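Local coordinates for protein fumarylacetoacetate hydrolase (Burkholderia xenovorans, PDB 5TI1) that probably hydrolyses fumarylacetoacetate to fumarate and acetoacetate, the last step of phenylalanine and tyrosine breakdown, with a magnesium ion bound in its active site, at residues N237-V243 with T361-C365; I148-F154 with R368-G374; N163-M167 with L390-N395. All blocks are in the same frame, centred on the assembly; numbering follows the deposited sequence.

Interaction 1 (N237-V243 with T361-C365); sequences NALGEPV and TVSGC
Thr-361, near the C-terminal end of helix 353-362, meets the loop 237-243 with both branches of its side chain. A chi1 of 67° sets OG1 between the backbone N and the carbonyl carbon; from there it accepts the N-H of Val-243, N to OG1 2.8 Å, in a nearly straight bond (166° at the hydrogen). OG1 also bonds to the carbonyl of Leu-357 one helical turn back. The other branch, CG2, lies against the amide of Asn-237, 3.7 Å from its OD1, while the carbonyl O of Thr-361 receives a CA-H...O contact from Pro-242 CA at 3.3 Å. At Val-362 the contact passes to the backbone: its carbonyl O lies 3.6 Å from CG of the Pro-242 ring, and its side chain leaves the loop and packs on Phe-217 of the second subunit. Gly-364, with positive phi, is where the chain leaves the helix. Opposite it stands a type II beta turn, Ala-238 to Glu-241, whose third residue, Gly-240, also has positive phi. The two glycines come within 3.8 Å, CA to CA, and Gly-240 N donates a hydrogen bond to Gly-364 O, 2.7 Å long, in the carbonyl plane and on a lone pair; CD1 of Leu-239 packs beside the same oxygen. At Cys-365 the carbonyl O accepts a hydrogen bond from Asn-237 ND2 over 3.1 Å, close to the amide plane. The other N-H of ND2 goes to Glu-241 O within the loop, 2.9 Å away and above that carbonyl's plane, and OD1 bonds to Thr-367 OG1, so three partners fix the rotation of the amide.

Interaction 2 (I148-F154 with R368-G374); sequences IPGYTDF and RVGDLMG. With MG (magnesium ion), chain K.
With CG anti to the backbone N in both Tyr-151 (chi1 163°) and Leu-372 (chi1 179°), the two side chains run side by side in the same direction, and Tyr-151 CD1 meets Leu-372 CD2 at 3.8 Å. They are neighbours on adjacent parallel strands, 151-154 and 372-374, within a mixed sheet of the FAH-family domain; the strand axes lie 4.5 Å apart and 16° from parallel. The ladder alternates as parallel pairing requires: Leu-372 N to Gly-150 O, Thr-152 N to Leu-372 O, Gly-374 N to Thr-152 O (2.7 Å) and Phe-154 N to Gly-374 O. The last is the least straight of the four, its donor tilted out of the carbonyl plane. Ahead of the strands, the type II turn Arg-368 to Asp-371 receives Pro-149: Pro-149 CB lies over one face of the Arg-368 guanidinium, 3.5 Å from Arg-368 CZ, and Pro-149 CG touches Val-369 O. Asp-371 OD2 accepts Arg-368 N and also forms a salt bridge with Arg-189 of the second subunit. At the far end, the Asp-153 carboxylate swings back over Gly-374, which has no side chain in the way, while Asp-153 OD2 binds the magnesium ion at 2.3 Å.

Interaction 3 (N163-M167 with L390-N395); sequences NVGSM and LELTWN
Met-167 and Trp-394 form the dense part of this contact, where the thioether of helix 158-168 lies over one face of the indole. In one of the two conformers modelled for Trp-394, to which all the ring contacts given here belong, the methyl CE of Met-167 stands 3.6 Å from the centroid of the six-membered ring of Trp-394, 21° off its normal, a CH-pi contact; SD follows at 4.3 Å, closer to the ring normal, which makes the pair a Met-aromatic contact as well. Beyond CG the methionine chain is extended, chi2 180°, and this carries it along the ring: CG sits 3.5 Å from Trp-394 CZ2, and CE reaches past to Leu-390 O. Ser-166 CB touches CH2 at the ring edge. Trp-394 owes its place to a Schellman motif that ends helix 389-392. As the C-prime residue, with positive phi, it donates its N-H to Glu-391 O, while Asn-395 N bonds back to Leu-390 O.

The remaining apolar contacts are single-atom touches, fewer and longer than those on the indole: Val-164 CG2 approaches Leu-390 CD2 at 4.0 Å, about at a right angle, and Met-167 SD keeps the same 4.0 Å from Asn-395 CB. The solvent side is at exposed Trp-394 and partly exposed Asn-395.

The polar link lies on the inner side, at buried Glu-391. Asn-163 ND2 gives OE1 a nearly straight hydrogen bond, 3.0 Å and 175° at the hydrogen, on the anti side of the carboxylate, somewhat out of its plane, but in the plane of the amide. Ser-379 OG bonds to OE1 too, and OE2 is held by Ser-388 OG and weakly by ND1 of His-160, the predicted proton acceptor. If His-160 acts as predicted, Glu-391 would be a second-shell carboxylate, and Asn-163 and the two serines, by fixing its rotation, probably help to orient that histidine.

In the fold
Interactions 1 and 2 are joined through the chain: helix 353-362 ends in 361-365, and the chain runs on from there into 368-374 with its strand 372-374; their centres lie 14 Å apart, and both touch the second subunit. Interaction 2 reaches the metal directly, since Asp-153 shares the magnesium ion with Glu-226, Glu-228 and Asp-260. Interaction 3 lies 27 Å from interaction 2, centre to centre, and 35 Å from interaction 1. Yet strands 151-154 and 372-374 are followed in sequence by helices 158-168 and 389-392, so the paired strands lead on to the two segments that meet again in interaction 3. There the Glu-391 side chain lies about 10 Å from the magnesium ion, whereas interaction 1 stands away from the annotated sites.

Interaction 1 (N237-V243 with T361-C365)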
ATOM      1  N   ASN B 237      -9.926  11.606   2.124  1.00 22.45           N
ATOM      2  CA  ASN B 237      -9.781  12.922   1.522  1.00 25.03           C
ATOM      3  C   ASN B 237      -9.439  12.739   0.047  1.00 24.65           C
ATOM      4  O   ASN B 237      -8.838  11.731  -0.344  1.00 22.23           O
ATOM      5  CB  ASN B 237      -8.720  13.769   2.245  1.00 23.77           C
ATOM      6  CG  ASN B 237      -7.306  13.235   2.053  1.00 25.62           C
ATOM      7  OD1 ASN B 237      -6.963  12.160   2.535  1.00 25.88           O
ATOM      8  ND2 ASN B 237      -6.475  13.995   1.348  1.00 26.33           N
ATOM      9  N   ALA B 238      -9.858  13.704  -0.772  1.00 24.41           N
ATOM     10  CA  ALA B 238      -9.658  13.602  -2.216  1.00 28.68           C
ATOM     11  C   ALA B 238      -8.200  13.853  -2.581  1.00 25.84           C
ATOM     12  O   ALA B 238      -7.469  14.550  -1.876  1.00 21.32           O
ATOM     13  CB  ALA B 238     -10.563  14.593  -2.961  1.00 24.72           C
ATOM     14  N   LEU B 239      -7.769  13.264  -3.690  1.00 26.17           N
ATOM     15  CA  LEU B 239      -6.396  13.452  -4.133  1.00 24.56           C
ATOM     16  C   LEU B 239      -6.150  14.922  -4.458  1.00 23.89           C
ATOM     17  O   LEU B 239      -6.948  15.557  -5.156  1.00 22.79           O
ATOM     18  CB  LEU B 239      -6.122  12.573  -5.354  1.00 25.36           C
ATOM     19  CG  LEU B 239      -4.693  12.451  -5.857  1.00 24.93           C
ATOM     20  CD1 LEU B 239      -3.787  11.866  -4.802  1.00 19.18           C
ATOM     21  CD2 LEU B 239      -4.689  11.588  -7.106  1.00 28.32           C
ATOM     22  N   GLY B 240      -5.045  15.468  -3.942  1.00 24.31           N
ATOM     23  CA  GLY B 240      -4.742  16.871  -4.118  1.00 27.48           C
ATOM     24  C   GLY B 240      -5.302  17.802  -3.063  1.00 25.85           C
ATOM     25  O   GLY B 240      -5.003  19.004  -3.105  1.00 28.25           O
ATOM     26  N   GLU B 241      -6.087  17.290  -2.110  1.00 23.06           N
ATOM     27  CA  GLU B 241      -6.812  18.104  -1.132  1.00 23.43           C
ATOM     28  C   GLU B 241      -6.327  17.783   0.277  1.00 24.91           C
ATOM     29  O   GLU B 241      -6.833  16.850   0.924  1.00 27.06           O
ATOM     30  CB  GLU B 241      -8.318  17.879  -1.249  1.00 42.06           C
ATOM     31  CG  GLU B 241      -8.923  18.464  -2.526  1.00 46.96           C
ATOM     32  CD  GLU B 241     -10.447  18.423  -2.552  1.00 47.92           C
ATOM     33  OE1 GLU B 241     -11.030  18.750  -3.613  1.00 41.76           O
ATOM     34  OE2 GLU B 241     -11.059  18.073  -1.517  1.00 50.66           O
ATOM     35  N   PRO B 242      -5.356  18.535   0.796  1.00 28.45           N
ATOM     36  CA  PRO B 242      -4.815  18.240   2.133  1.00 31.43           C
ATOM     37  C   PRO B 242      -5.882  18.260   3.224  1.00 31.46           C
ATOM     38  O   PRO B 242      -6.893  18.957   3.121  1.00 30.10           O
ATOM     39  CB  PRO B 242      -3.793  19.361   2.348  1.00 32.64           C
ATOM     40  CG  PRO B 242      -3.400  19.777   0.965  1.00 33.08           C
ATOM     41  CD  PRO B 242      -4.658  19.658   0.150  1.00 28.58           C
ATOM     42  N   VAL B 243      -5.639  17.482   4.284  1.00 32.02           N
ATOM     43  CA  VAL B 243      -6.425  17.536   5.518  1.00 31.79           C
ATOM     44  C   VAL B 243      -5.685  18.427   6.507  1.00 31.18           C
ATOM     45  O   VAL B 243      -4.508  18.183   6.800  1.00 28.71           O
ATOM     46  CB  VAL B 243      -6.642  16.138   6.112  1.00 33.52           C
ATOM     47  CG1 VAL B 243      -7.471  16.225   7.392  1.00 28.03           C
ATOM     48  CG2 VAL B 243      -7.302  15.229   5.103  1.00 29.26           C
ATOM     49  N   THR B 361      -1.060  14.088   4.238  1.00 24.85           N
ATOM     50  CA  THR B 361      -1.836  14.632   3.129  1.00 25.87           C
ATOM     51  C   THR B 361      -1.393  16.023   2.681  1.00 29.20           C
ATOM     52  O   THR B 361      -1.981  16.564   1.734  1.00 26.60           O
ATOM     53  CB  THR B 361      -3.323  14.666   3.512  1.00 28.57           C
ATOM     54  OG1 THR B 361      -3.523  15.615   4.576  1.00 25.58           O
ATOM     55  CG2 THR B 361      -3.772  13.283   3.977  1.00 25.54           C
ATOM     56  N   VAL B 362      -0.372  16.617   3.313  1.00 25.87           N
ATOM     57  CA  VAL B 362      -0.061  18.020   3.051  1.00 28.24           C
ATOM     58  C   VAL B 362       0.380  18.232   1.607  1.00 34.68           C
ATOM     59  O   VAL B 362       0.197  19.320   1.043  1.00 26.33           O
ATOM     60  CB  VAL B 362       1.004  18.532   4.040  1.00 32.98           C
ATOM     61  CG1 VAL B 362       2.359  17.911   3.742  1.00 29.30           C
ATOM     62  CG2 VAL B 362       1.077  20.062   3.986  1.00 28.93           C
ATOM     63  N   SER B 363       0.962  17.213   0.987  1.00 25.24           N
ATOM     64  CA  SER B 363       1.411  17.295  -0.392  1.00 30.82           C
ATOM     65  C   SER B 363       0.360  16.814  -1.382  1.00 24.83           C
ATOM     66  O   SER B 363       0.614  16.828  -2.592  1.00 23.57           O
ATOM     67  CB  SER B 363       2.712  16.500  -0.565  1.00 24.66           C
ATOM     68  OG  SER B 363       3.803  17.209   0.021  1.00 29.48           O
ATOM     69  N   GLY B 364      -0.816  16.409  -0.903  1.00 24.32           N
ATOM     70  CA  GLY B 364      -1.919  16.039  -1.766  1.00 22.48           C
ATOM     71  C   GLY B 364      -2.273  14.562  -1.774  1.00 23.59           C
ATOM     72  O   GLY B 364      -3.214  14.183  -2.482  1.00 27.53           O
ATOM     73  N   CYS B 365      -1.558  13.716  -1.029  1.00 21.73           N
ATOM     74  CA  CYS B 365      -1.894  12.299  -0.992  1.00 21.04           C
ATOM     75  C   CYS B 365      -3.306  12.118  -0.455  1.00 25.52           C
ATOM     76  O   CYS B 365      -3.734  12.827   0.461  1.00 22.68           O
ATOM     77  CB  CYS B 365      -0.885  11.526  -0.130  1.00 21.27           C
ATOM     78  SG  CYS B 365      -1.121   9.723  -0.134  1.00 22.07           S
TER
HETATM   79  O   HOH W   1      -2.233  18.685   5.490  1.00 24.54           O

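Interaction 2 (I148-F154 with R368-G374)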
ATOM      1  N   ILE B 148      -7.838  -3.185   4.354  1.00 22.22           N
ATOM      2  CA  ILE B 148      -6.947  -2.033   4.480  1.00 27.26           C
ATOM      3  C   ILE B 148      -6.531  -1.593   3.081  1.00 24.91           C
ATOM      4  O   ILE B 148      -5.741  -2.301   2.428  1.00 22.44           O
ATOM      5  CB  ILE B 148      -5.734  -2.375   5.353  1.00 23.51           C
ATOM      6  CG1 ILE B 148      -6.216  -2.844   6.731  1.00 22.23           C
ATOM      7  CG2 ILE B 148      -4.787  -1.194   5.479  1.00 22.06           C
ATOM      8  CD1 ILE B 148      -5.144  -3.565   7.537  1.00 22.20           C
ATOM      9  N   PRO B 149      -7.013  -0.444   2.585  1.00 22.18           N
ATOM     10  CA  PRO B 149      -6.578   0.007   1.254  1.00 22.19           C
ATOM     11  C   PRO B 149      -5.116   0.419   1.228  1.00 23.54           C
ATOM     12  O   PRO B 149      -4.420   0.180   0.227  1.00 30.98           O
ATOM     13  CB  PRO B 149      -7.514   1.198   0.965  1.00 22.48           C
ATOM     14  CG  PRO B 149      -8.658   1.057   1.934  1.00 26.66           C
ATOM     15  CD  PRO B 149      -8.015   0.466   3.167  1.00 26.79           C
ATOM     16  N   GLY B 150      -4.641   1.050   2.300  1.00 24.30           N
ATOM     17  CA  GLY B 150      -3.268   1.496   2.445  1.00 22.22           C
ATOM     18  C   GLY B 150      -2.817   1.445   3.892  1.00 23.31           C
ATOM     19  O   GLY B 150      -3.584   1.760   4.809  1.00 24.25           O
ATOM     20  N   TYR B 151      -1.564   1.052   4.104  1.00 22.38           N
ATOM     21  CA  TYR B 151      -0.953   1.004   5.425  1.00 22.61           C
ATOM     22  C   TYR B 151       0.283   1.897   5.416  1.00 23.05           C
ATOM     23  O   TYR B 151       1.186   1.712   4.596  1.00 27.02           O
ATOM     24  CB  TYR B 151      -0.613  -0.443   5.820  1.00 22.46           C
ATOM     25  CG  TYR B 151       0.368  -0.593   6.962  1.00 22.83           C
ATOM     26  CD1 TYR B 151       0.253   0.174   8.114  1.00 23.22           C
ATOM     27  CD2 TYR B 151       1.414  -1.528   6.889  1.00 27.14           C
ATOM     28  CE1 TYR B 151       1.157   0.034   9.175  1.00 23.71           C
ATOM     29  CE2 TYR B 151       2.316  -1.673   7.929  1.00 27.80           C
ATOM     30  CZ  TYR B 151       2.183  -0.889   9.069  1.00 28.95           C
ATOM     31  OH  TYR B 151       3.077  -1.027  10.102  1.00 28.28           O
ATOM     32  N   THR B 152       0.288   2.890   6.295  1.00 23.46           N
ATOM     33  CA  THR B 152       1.373   3.843   6.451  1.00 24.06           C
ATOM     34  C   THR B 152       1.941   3.696   7.855  1.00 24.56           C
ATOM     35  O   THR B 152       1.184   3.501   8.810  1.00 24.57           O
ATOM     36  CB  THR B 152       0.864   5.280   6.254  1.00 24.34           C
ATOM     37  OG1 THR B 152       0.336   5.435   4.930  1.00 26.91           O
ATOM     38  CG2 THR B 152       1.979   6.285   6.501  1.00 25.11           C
ATOM     39  N   ASP B 153       3.259   3.809   7.995  1.00 25.11           N
ATOM     40  CA  ASP B 153       3.871   3.688   9.314  1.00 30.80           C
ATOM     41  C   ASP B 153       4.755   4.894   9.592  1.00 33.28           C
ATOM     42  O   ASP B 153       5.570   5.282   8.749  1.00 31.99           O
ATOM     43  CB  ASP B 153       4.680   2.399   9.444  1.00 25.72           C
ATOM     44  CG  ASP B 153       5.030   2.081  10.886  1.00 31.63           C
ATOM     45  OD1 ASP B 153       4.248   2.458  11.799  1.00 30.83           O
ATOM     46  OD2 ASP B 153       6.095   1.469  11.097  1.00 37.07           O
ATOM     47  N   PHE B 154       4.582   5.486  10.769  1.00 27.35           N
ATOM     48  CA  PHE B 154       5.354   6.648  11.149  1.00 28.42           C
ATOM     49  C   PHE B 154       6.479   6.227  12.091  1.00 33.86           C
ATOM     50  O   PHE B 154       6.840   5.044  12.168  1.00 31.72           O
ATOM     51  CB  PHE B 154       4.413   7.703  11.744  1.00 35.98           C
ATOM     52  CG  PHE B 154       3.494   8.309  10.723  1.00 35.25           C
ATOM     53  CD1 PHE B 154       3.905   9.402   9.962  1.00 32.30           C
ATOM     54  CD2 PHE B 154       2.240   7.758  10.485  1.00 27.30           C
ATOM     55  CE1 PHE B 154       3.072   9.950   8.993  1.00 28.62           C
ATOM     56  CE2 PHE B 154       1.400   8.300   9.512  1.00 30.30           C
ATOM     57  CZ  PHE B 154       1.821   9.398   8.767  1.00 28.31           C
ATOM     58  N   ARG B 368      -8.263   6.815   2.355  1.00 20.51           N
ATOM     59  CA  ARG B 368      -9.471   6.045   2.124  1.00 24.43           C
ATOM     60  C   ARG B 368      -9.906   5.383   3.422  1.00 22.38           C
ATOM     61  O   ARG B 368      -9.078   5.050   4.277  1.00 21.65           O
ATOM     62  CB  ARG B 368      -9.242   4.972   1.043  1.00 19.51           C
ATOM     63  CG  ARG B 368      -8.961   5.560  -0.334  1.00 19.01           C
ATOM     64  CD  ARG B 368      -8.770   4.492  -1.398  1.00 23.82           C
ATOM     65  NE  ARG B 368      -7.459   3.869  -1.263  1.00 25.40           N
ATOM     66  CZ  ARG B 368      -6.973   2.935  -2.082  1.00 27.91           C
ATOM     67  NH1 ARG B 368      -7.695   2.495  -3.106  1.00 27.54           N
ATOM     68  NH2 ARG B 368      -5.761   2.430  -1.863  1.00 26.79           N
ATOM     69  N   VAL B 369     -11.218   5.169   3.539  1.00 21.34           N
ATOM     70  CA  VAL B 369     -11.793   4.454   4.672  1.00 21.98           C
ATOM     71  C   VAL B 369     -11.100   3.111   4.826  1.00 23.70           C
ATOM     72  O   VAL B 369     -10.931   2.373   3.850  1.00 26.66           O
ATOM     73  CB  VAL B 369     -13.309   4.283   4.457  1.00 25.51           C
ATOM     74  CG1 VAL B 369     -13.893   3.296   5.447  1.00 31.90           C
ATOM     75  CG2 VAL B 369     -14.027   5.645   4.554  1.00 25.95           C
ATOM     76  N   GLY B 370     -10.690   2.785   6.059  1.00 22.95           N
ATOM     77  CA  GLY B 370      -9.998   1.537   6.329  1.00 24.18           C
ATOM     78  C   GLY B 370      -8.486   1.612   6.278  1.00 21.26           C
ATOM     79  O   GLY B 370      -7.823   0.637   6.661  1.00 21.11           O
ATOM     80  N   ASP B 371      -7.916   2.716   5.779  1.00 23.37           N
ATOM     81  CA  ASP B 371      -6.473   2.915   5.846  1.00 21.00           C
ATOM     82  C   ASP B 371      -5.984   2.774   7.293  1.00 23.53           C
ATOM     83  O   ASP B 371      -6.680   3.132   8.249  1.00 22.59           O
ATOM     84  CB  ASP B 371      -6.084   4.298   5.319  1.00 21.06           C
ATOM     85  CG  ASP B 371      -6.023   4.376   3.794  1.00 28.39           C
ATOM     86  OD1 ASP B 371      -6.064   3.340   3.092  1.00 20.41           O
ATOM     87  OD2 ASP B 371      -5.925   5.511   3.285  1.00 25.41           O
ATOM     88  N   LEU B 372      -4.767   2.264   7.440  1.00 22.52           N
ATOM     89  CA  LEU B 372      -4.160   1.979   8.733  1.00 23.46           C
ATOM     90  C   LEU B 372      -2.902   2.819   8.876  1.00 25.10           C
ATOM     91  O   LEU B 372      -2.041   2.819   7.987  1.00 28.36           O
ATOM     92  CB  LEU B 372      -3.817   0.491   8.848  1.00 25.21           C
ATOM     93  CG  LEU B 372      -3.148   0.001  10.134  1.00 22.62           C
ATOM     94  CD1 LEU B 372      -4.103   0.119  11.309  1.00 23.52           C
ATOM     95  CD2 LEU B 372      -2.680  -1.444   9.942  1.00 22.09           C
ATOM     96  N   MET B 373      -2.785   3.523   9.991  1.00 23.67           N
ATOM     97  CA  MET B 373      -1.672   4.441  10.203  1.00 31.26           C
ATOM     98  C   MET B 373      -0.972   4.063  11.501  1.00 31.96           C
ATOM     99  O   MET B 373      -1.520   4.254  12.595  1.00 34.25           O
ATOM    100  CB  MET B 373      -2.177   5.890  10.194  1.00 27.35           C
ATOM    101  CG  MET B 373      -3.016   6.152   8.943  1.00 31.63           C
ATOM    102  SD  MET B 373      -2.747   7.739   8.174  1.00 38.41           S
ATOM    103  CE  MET B 373      -3.739   7.572   6.690  1.00 39.90           C
ATOM    104  N   GLY B 374       0.230   3.503  11.372  1.00 29.32           N
ATOM    105  CA  GLY B 374       0.969   3.060  12.539  1.00 26.82           C
ATOM    106  C   GLY B 374       1.720   4.216  13.180  1.00 26.85           C
ATOM    107  O   GLY B 374       2.297   5.064  12.502  1.00 30.46           O
TER
HETATM  108 MG    MG K 501       7.348   0.480  12.694  1.00 28.96          MG
HETATM  109  O   HOH W   2      -5.319  -0.568  -2.249  1.00 20.07           O

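Interaction 3 (N163-M167 with L390-N395)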
ATOM      1  N   ASN B 163      16.895   6.561  21.173  1.00 44.80           N
ATOM      2  CA  ASN B 163      17.553   5.285  21.462  1.00 45.00           C
ATOM      3  C   ASN B 163      18.207   4.715  20.212  1.00 44.31           C
ATOM      4  O   ASN B 163      19.411   4.436  20.197  1.00 45.59           O
ATOM      5  CB  ASN B 163      16.543   4.291  22.033  1.00 51.12           C
ATOM      6  CG  ASN B 163      16.144   4.622  23.456  1.00 50.14           C
ATOM      7  OD1 ASN B 163      16.901   5.252  24.191  1.00 54.93           O
ATOM      8  ND2 ASN B 163      14.946   4.200  23.849  1.00 43.93           N
ATOM      9  N   VAL B 164      17.421   4.564  19.141  1.00 42.43           N
ATOM     10  CA  VAL B 164      17.923   4.004  17.890  1.00 49.79           C
ATOM     11  C   VAL B 164      19.037   4.872  17.325  1.00 50.86           C
ATOM     12  O   VAL B 164      20.107   4.375  16.954  1.00 51.79           O
ATOM     13  CB  VAL B 164      16.773   3.844  16.882  1.00 49.62           C
ATOM     14  CG1 VAL B 164      17.315   3.572  15.498  1.00 45.23           C
ATOM     15  CG2 VAL B 164      15.846   2.730  17.329  1.00 55.19           C
ATOM     16  N   GLY B 165      18.798   6.184  17.244  1.00 52.20           N
ATOM     17  CA  GLY B 165      19.808   7.080  16.715  1.00 44.98           C
ATOM     18  C   GLY B 165      21.091   7.077  17.519  1.00 50.41           C
ATOM     19  O   GLY B 165      22.176   7.244  16.956  1.00 56.75           O
ATOM     20  N   SER B 166      20.993   6.884  18.839  1.00 54.05           N
ATOM     21  CA  SER B 166      22.198   6.821  19.662  1.00 55.90           C
ATOM     22  C   SER B 166      23.088   5.655  19.252  1.00 56.04           C
ATOM     23  O   SER B 166      24.317   5.774  19.259  1.00 58.76           O
ATOM     24  CB  SER B 166      21.831   6.720  21.143  1.00 54.75           C
ATOM     25  OG  SER B 166      21.313   7.947  21.628  1.00 55.34           O
ATOM     26  N   MET B 167      22.491   4.521  18.882  1.00 60.25           N
ATOM     27  CA  MET B 167      23.307   3.385  18.464  1.00 63.47           C
ATOM     28  C   MET B 167      23.896   3.616  17.081  1.00 62.31           C
ATOM     29  O   MET B 167      25.032   3.212  16.805  1.00 63.11           O
ATOM     30  CB  MET B 167      22.481   2.101  18.480  1.00 60.20           C
ATOM     31  CG  MET B 167      21.715   1.870  19.759  1.00 65.53           C
ATOM     32  SD  MET B 167      20.775   0.338  19.676  1.00 67.15           S
ATOM     33  CE  MET B 167      19.412   0.703  20.779  1.00 72.30           C
ATOM     34  N   LEU B 390      15.302  -4.346  20.441  1.00 37.83           N
ATOM     35  CA  LEU B 390      16.484  -3.581  20.059  1.00 36.18           C
ATOM     36  C   LEU B 390      16.820  -2.522  21.110  1.00 43.48           C
ATOM     37  O   LEU B 390      17.982  -2.367  21.507  1.00 40.78           O
ATOM     38  CB  LEU B 390      16.272  -2.941  18.686  1.00 35.15           C
ATOM     39  CG  LEU B 390      17.358  -1.946  18.262  1.00 41.22           C
ATOM     40  CD1 LEU B 390      18.678  -2.664  18.000  1.00 38.90           C
ATOM     41  CD2 LEU B 390      16.921  -1.105  17.054  1.00 35.19           C
ATOM     42  N   GLU B 391      15.810  -1.798  21.594  1.00 40.95           N
ATOM     43  CA  GLU B 391      16.061  -0.821  22.651  1.00 39.68           C
ATOM     44  C   GLU B 391      16.205  -1.497  24.010  1.00 47.59           C
ATOM     45  O   GLU B 391      17.136  -1.192  24.763  1.00 42.32           O
ATOM     46  CB  GLU B 391      14.940   0.215  22.704  1.00 39.37           C
ATOM     47  CG  GLU B 391      14.712   0.976  21.402  1.00 39.08           C
ATOM     48  CD  GLU B 391      13.350   1.603  21.368  1.00 37.74           C
ATOM     49  OE1 GLU B 391      13.220   2.757  21.813  1.00 38.76           O
ATOM     50  OE2 GLU B 391      12.398   0.933  20.918  1.00 37.84           O
ATOM     51  N   LEU B 392      15.285  -2.408  24.339  1.00 39.88           N
ATOM     52  CA  LEU B 392      15.270  -3.003  25.671  1.00 40.95           C
ATOM     53  C   LEU B 392      16.596  -3.675  26.010  1.00 48.71           C
ATOM     54  O   LEU B 392      17.031  -3.632  27.169  1.00 47.56           O
ATOM     55  CB  LEU B 392      14.115  -4.003  25.785  1.00 39.82           C
ATOM     56  CG  LEU B 392      12.715  -3.383  25.722  1.00 42.55           C
ATOM     57  CD1 LEU B 392      11.629  -4.437  25.559  1.00 37.97           C
ATOM     58  CD2 LEU B 392      12.456  -2.501  26.947  1.00 42.20           C
ATOM     59  N   THR B 393      17.262  -4.276  25.024  1.00 46.12           N
ATOM     60  CA  THR B 393      18.528  -4.965  25.251  1.00 53.98           C
ATOM     61  C   THR B 393      19.722  -4.186  24.712  1.00 53.99           C
ATOM     62  O   THR B 393      20.844  -4.703  24.727  1.00 54.51           O
ATOM     63  CB  THR B 393      18.504  -6.368  24.628  1.00 47.93           C
ATOM     64  OG1 THR B 393      18.544  -6.272  23.201  1.00 49.00           O
ATOM     65  CG2 THR B 393      17.248  -7.114  25.034  1.00 42.84           C
ATOM     66  N   TRP B 394      19.505  -2.952  24.263  1.00 49.43           N
ATOM     67  CA  TRP B 394      20.531  -2.126  23.622  0.50 54.03           C
ATOM     68  C   TRP B 394      21.331  -2.950  22.614  1.00 51.47           C
ATOM     69  O   TRP B 394      22.538  -3.170  22.738  1.00 54.50           O
ATOM     70  CB  TRP B 394      21.445  -1.459  24.649  0.50 57.53           C
ATOM     71  CG  TRP B 394      22.108  -0.218  24.107  0.50 58.78           C
ATOM     72  CD1 TRP B 394      23.419  -0.074  23.748  0.50 60.12           C
ATOM     73  CD2 TRP B 394      21.480   1.045  23.840  0.50 57.80           C
ATOM     74  NE1 TRP B 394      23.647   1.202  23.287  0.50 60.36           N
ATOM     75  CE2 TRP B 394      22.474   1.908  23.333  0.50 58.10           C
ATOM     76  CE3 TRP B 394      20.176   1.530  23.990  0.50 55.98           C
ATOM     77  CZ2 TRP B 394      22.205   3.228  22.975  0.50 54.58           C
ATOM     78  CZ3 TRP B 394      19.911   2.842  23.626  0.50 53.27           C
ATOM     79  CH2 TRP B 394      20.920   3.674  23.125  0.50 51.67           C
ATOM     80  N   ASN B 395      20.607  -3.411  21.594  1.00 45.51           N
ATOM     81  CA  ASN B 395      21.166  -4.217  20.510  1.00 49.25           C
ATOM     82  C   ASN B 395      21.850  -5.484  21.026  1.00 50.87           C
ATOM     83  O   ASN B 395      22.768  -6.008  20.391  1.00 44.84           O
ATOM     84  CB  ASN B 395      22.134  -3.399  19.652  1.00 47.95           C
ATOM     85  CG  ASN B 395      22.315  -3.990  18.277  1.00 44.82           C
ATOM     86  OD1 ASN B 395      21.518  -4.834  17.846  1.00 41.79           O
ATOM     87  ND2 ASN B 395      23.360  -3.556  17.573  1.00 45.23           N
TER